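Local coordinates for protein VIN1 (Oscarella pearsei, PDB 6BFI) that binds actin filaments and may play a role in cell-cell adhesion, as a sponge member of the vinculin/alpha-catenin family, at residues S60-S65 / D69-L74. Residues are numbered along the deposited sequence; the frame is centred on the assembly and turned at random.
Sequences SMVETS and DFKAEL
Lys71 reaches across the turn at 60-65 and ends at the carbonyl oxygen of Ser65. The bond from NZ to Ser65 O is weak, at 3.1 Å. CG of Lys71 is anti to the carbonyl carbon (chi1 -58°), and the chain beyond it is extended. Its methylenes therefore run past Val62 O, with CG 3.4 Å from that oxygen, and pass Ser65 OG, which lies 3.4 Å from CE. Ser65 OG has its own hydrogen bond to Asp67, in the short link between the two segments. An alanine in place of Lys71 would probably leave Ser65 O without this donor and strip the methylene cover from Val62 O and Ser65 OG.

Val62 packs on the next turn of the helix, where its CB meets CD2 of Leu74 at 3.9 Å. One residue before Lys71, the Phe70 ring presents its edge to the turn. Met61 O lies in the plane of the ring, 3.8 Å from CE2. The Met61 side chain bends at chi3 (-59°) and brings CE to 3.6 Å from CZ of Phe70. Thr64 OG1 and Met61 O also bond within the turn, at 3.2 Å.

The contact folds the loop that joins helix 41-59 to helix 68-97 back onto the first turns of the latter. Phe70 and Leu74 also touch helix 102-145, at Cys125, Ala126 and Leu122, so the two residues pack against both the loop and that helix.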
ATOM      1  N   SER A  60      36.253  15.524 -15.988  1.00117.94           N
ATOM      2  CA  SER A  60      36.512  16.784 -15.304  1.00117.36           C
ATOM      3  C   SER A  60      36.393  16.667 -13.791  1.00119.55           C
ATOM      4  O   SER A  60      36.712  17.630 -13.086  1.00125.24           O
ATOM      5  CB  SER A  60      35.555  17.866 -15.812  1.00109.27           C
ATOM      6  OG  SER A  60      34.206  17.521 -15.543  1.00101.64           O
ATOM      7  N   MET A  61      35.952  15.518 -13.277  1.00117.67           N
ATOM      8  CA  MET A  61      35.762  15.326 -11.846  1.00119.26           C
ATOM      9  C   MET A  61      36.853  14.485 -11.196  1.00125.54           C
ATOM     10  O   MET A  61      36.848  14.346  -9.968  1.00128.01           O
ATOM     11  CB  MET A  61      34.402  14.674 -11.576  1.00114.08           C
ATOM     12  CG  MET A  61      33.226  15.434 -12.149  1.00113.66           C
ATOM     13  SD  MET A  61      31.654  14.695 -11.672  1.00113.85           S
ATOM     14  CE  MET A  61      31.832  13.041 -12.333  1.00111.21           C
ATOM     15  N   VAL A  62      37.779  13.922 -11.976  1.00130.07           N
ATOM     16  CA  VAL A  62      38.853  13.123 -11.398  1.00133.82           C
ATOM     17  C   VAL A  62      39.762  13.973 -10.518  1.00141.44           C
ATOM     18  O   VAL A  62      40.428  13.445  -9.621  1.00145.72           O
ATOM     19  CB  VAL A  62      39.651  12.411 -12.516  1.00129.33           C
ATOM     20  CG1 VAL A  62      40.473  13.411 -13.317  1.00130.25           C
ATOM     21  CG2 VAL A  62      40.534  11.312 -11.935  1.00128.82           C
ATOM     22  N   GLU A  63      39.793  15.286 -10.743  1.00145.82           N
ATOM     23  CA  GLU A  63      40.551  16.195  -9.892  1.00148.09           C
ATOM     24  C   GLU A  63      39.716  16.784  -8.764  1.00146.27           C
ATOM     25  O   GLU A  63      40.261  17.092  -7.696  1.00148.45           O
ATOM     26  CB  GLU A  63      41.130  17.348 -10.719  1.00154.32           C
ATOM     27  CG  GLU A  63      42.159  16.949 -11.759  1.00156.23           C
ATOM     28  CD  GLU A  63      42.703  18.151 -12.512  1.00160.44           C
ATOM     29  OE1 GLU A  63      42.109  19.243 -12.393  1.00161.93           O
ATOM     30  OE2 GLU A  63      43.724  18.004 -13.214  1.00162.68           O
ATOM     31  N   THR A  64      38.407  16.943  -8.973  1.00139.21           N
ATOM     32  CA  THR A  64      37.596  17.753  -8.070  1.00133.71           C
ATOM     33  C   THR A  64      37.221  17.020  -6.787  1.00125.63           C
ATOM     34  O   THR A  64      37.134  17.650  -5.727  1.00127.62           O
ATOM     35  CB  THR A  64      36.329  18.225  -8.787  1.00129.49           C
ATOM     36  OG1 THR A  64      35.533  17.090  -9.149  1.00126.83           O
ATOM     37  CG2 THR A  64      36.692  19.002 -10.044  1.00127.32           C
ATOM     38  N   SER A  65      36.989  15.711  -6.853  1.00114.86           N
ATOM     39  CA  SER A  65      36.598  14.961  -5.668  1.00108.92           C
ATOM     40  C   SER A  65      37.803  14.780  -4.744  1.00110.71           C
ATOM     41  O   SER A  65      38.938  15.135  -5.073  1.00115.39           O
ATOM     42  CB  SER A  65      36.001  13.613  -6.065  1.00102.44           C
ATOM     43  OG  SER A  65      36.990  12.598  -6.084  1.00102.26           O
ATOM     44  N   ASP A  69      38.544   6.234  -4.137  1.00124.63           N
ATOM     45  CA  ASP A  69      37.791   5.149  -4.757  1.00115.20           C
ATOM     46  C   ASP A  69      37.180   5.591  -6.081  1.00106.04           C
ATOM     47  O   ASP A  69      37.235   4.859  -7.076  1.00105.26           O
ATOM     48  CB  ASP A  69      36.709   4.656  -3.799  1.00114.50           C
ATOM     49  CG  ASP A  69      37.253   4.340  -2.420  1.00114.60           C
ATOM     50  OD1 ASP A  69      38.340   3.729  -2.335  1.00114.18           O
ATOM     51  OD2 ASP A  69      36.602   4.712  -1.421  1.00114.40           O
ATOM     52  N   PHE A  70      36.599   6.791  -6.109  1.00 99.83           N
ATOM     53  CA  PHE A  70      36.048   7.339  -7.344  1.00 93.94           C
ATOM     54  C   PHE A  70      37.142   7.538  -8.388  1.00 93.46           C
ATOM     55  O   PHE A  70      37.014   7.095  -9.539  1.00 83.55           O
ATOM     56  CB  PHE A  70      35.331   8.653  -7.026  1.00 85.42           C
ATOM     57  CG  PHE A  70      34.765   9.354  -8.224  1.00 82.89           C
ATOM     58  CD1 PHE A  70      33.744   8.783  -8.962  1.00 79.22           C
ATOM     59  CD2 PHE A  70      35.232  10.607  -8.588  1.00 88.52           C
ATOM     60  CE1 PHE A  70      33.216   9.438 -10.057  1.00 77.17           C
ATOM     61  CE2 PHE A  70      34.706  11.265  -9.681  1.00 87.38           C
ATOM     62  CZ  PHE A  70      33.695  10.679 -10.416  1.00 78.80           C
ATOM     63  N   LYS A  71      38.243   8.186  -7.991  1.00 95.17           N
ATOM     64  CA  LYS A  71      39.346   8.432  -8.913  1.00 90.86           C
ATOM     65  C   LYS A  71      39.963   7.135  -9.421  1.00 90.96           C
ATOM     66  O   LYS A  71      40.539   7.112 -10.514  1.00 90.24           O
ATOM     67  CB  LYS A  71      40.413   9.290  -8.234  1.00 96.65           C
ATOM     68  CG  LYS A  71      39.906  10.622  -7.720  1.00 97.00           C
ATOM     69  CD  LYS A  71      40.939  11.291  -6.834  1.00101.31           C
ATOM     70  CE  LYS A  71      40.431  12.619  -6.307  1.00102.70           C
ATOM     71  NZ  LYS A  71      41.376  13.226  -5.329  1.00111.87           N
ATOM     72  N   ALA A  72      39.855   6.053  -8.649  1.00 93.56           N
ATOM     73  CA  ALA A  72      40.391   4.769  -9.087  1.00 96.96           C
ATOM     74  C   ALA A  72      39.424   4.019  -9.995  1.00 98.52           C
ATOM     75  O   ALA A  72      39.864   3.324 -10.917  1.00 98.64           O
ATOM     76  CB  ALA A  72      40.741   3.905  -7.874  1.00 99.12           C
ATOM     77  N   GLU A  73      38.117   4.152  -9.761  1.00100.86           N
ATOM     78  CA  GLU A  73      37.122   3.434 -10.548  1.00 97.34           C
ATOM     79  C   GLU A  73      36.742   4.149 -11.838  1.00 91.12           C
ATOM     80  O   GLU A  73      36.117   3.530 -12.706  1.00 91.05           O
ATOM     81  CB  GLU A  73      35.860   3.199  -9.711  1.00101.92           C
ATOM     82  CG  GLU A  73      36.063   2.291  -8.509  1.00110.33           C
ATOM     83  CD  GLU A  73      34.877   2.304  -7.565  1.00115.98           C
ATOM     84  OE1 GLU A  73      33.877   2.984  -7.878  1.00116.43           O
ATOM     85  OE2 GLU A  73      34.946   1.638  -6.510  1.00119.90           O
ATOM     86  N   LEU A  74      37.102   5.428 -11.989  1.00 90.41           N
ATOM     87  CA  LEU A  74      36.678   6.168 -13.180  1.00 91.23           C
ATOM     88  C   LEU A  74      37.396   5.725 -14.456  1.00 93.04           C
ATOM     89  O   LEU A  74      36.710   5.461 -15.463  1.00 92.54           O
ATOM     90  CB  LEU A  74      36.837   7.671 -12.925  1.00 92.24           C
ATOM     91  CG  LEU A  74      36.364   8.657 -13.991  1.00 88.42           C
ATOM     92  CD1 LEU A  74      34.864   8.544 -14.192  1.00 82.26           C
ATOM     93  CD2 LEU A  74      36.752  10.077 -13.596  1.00 92.06           C
TER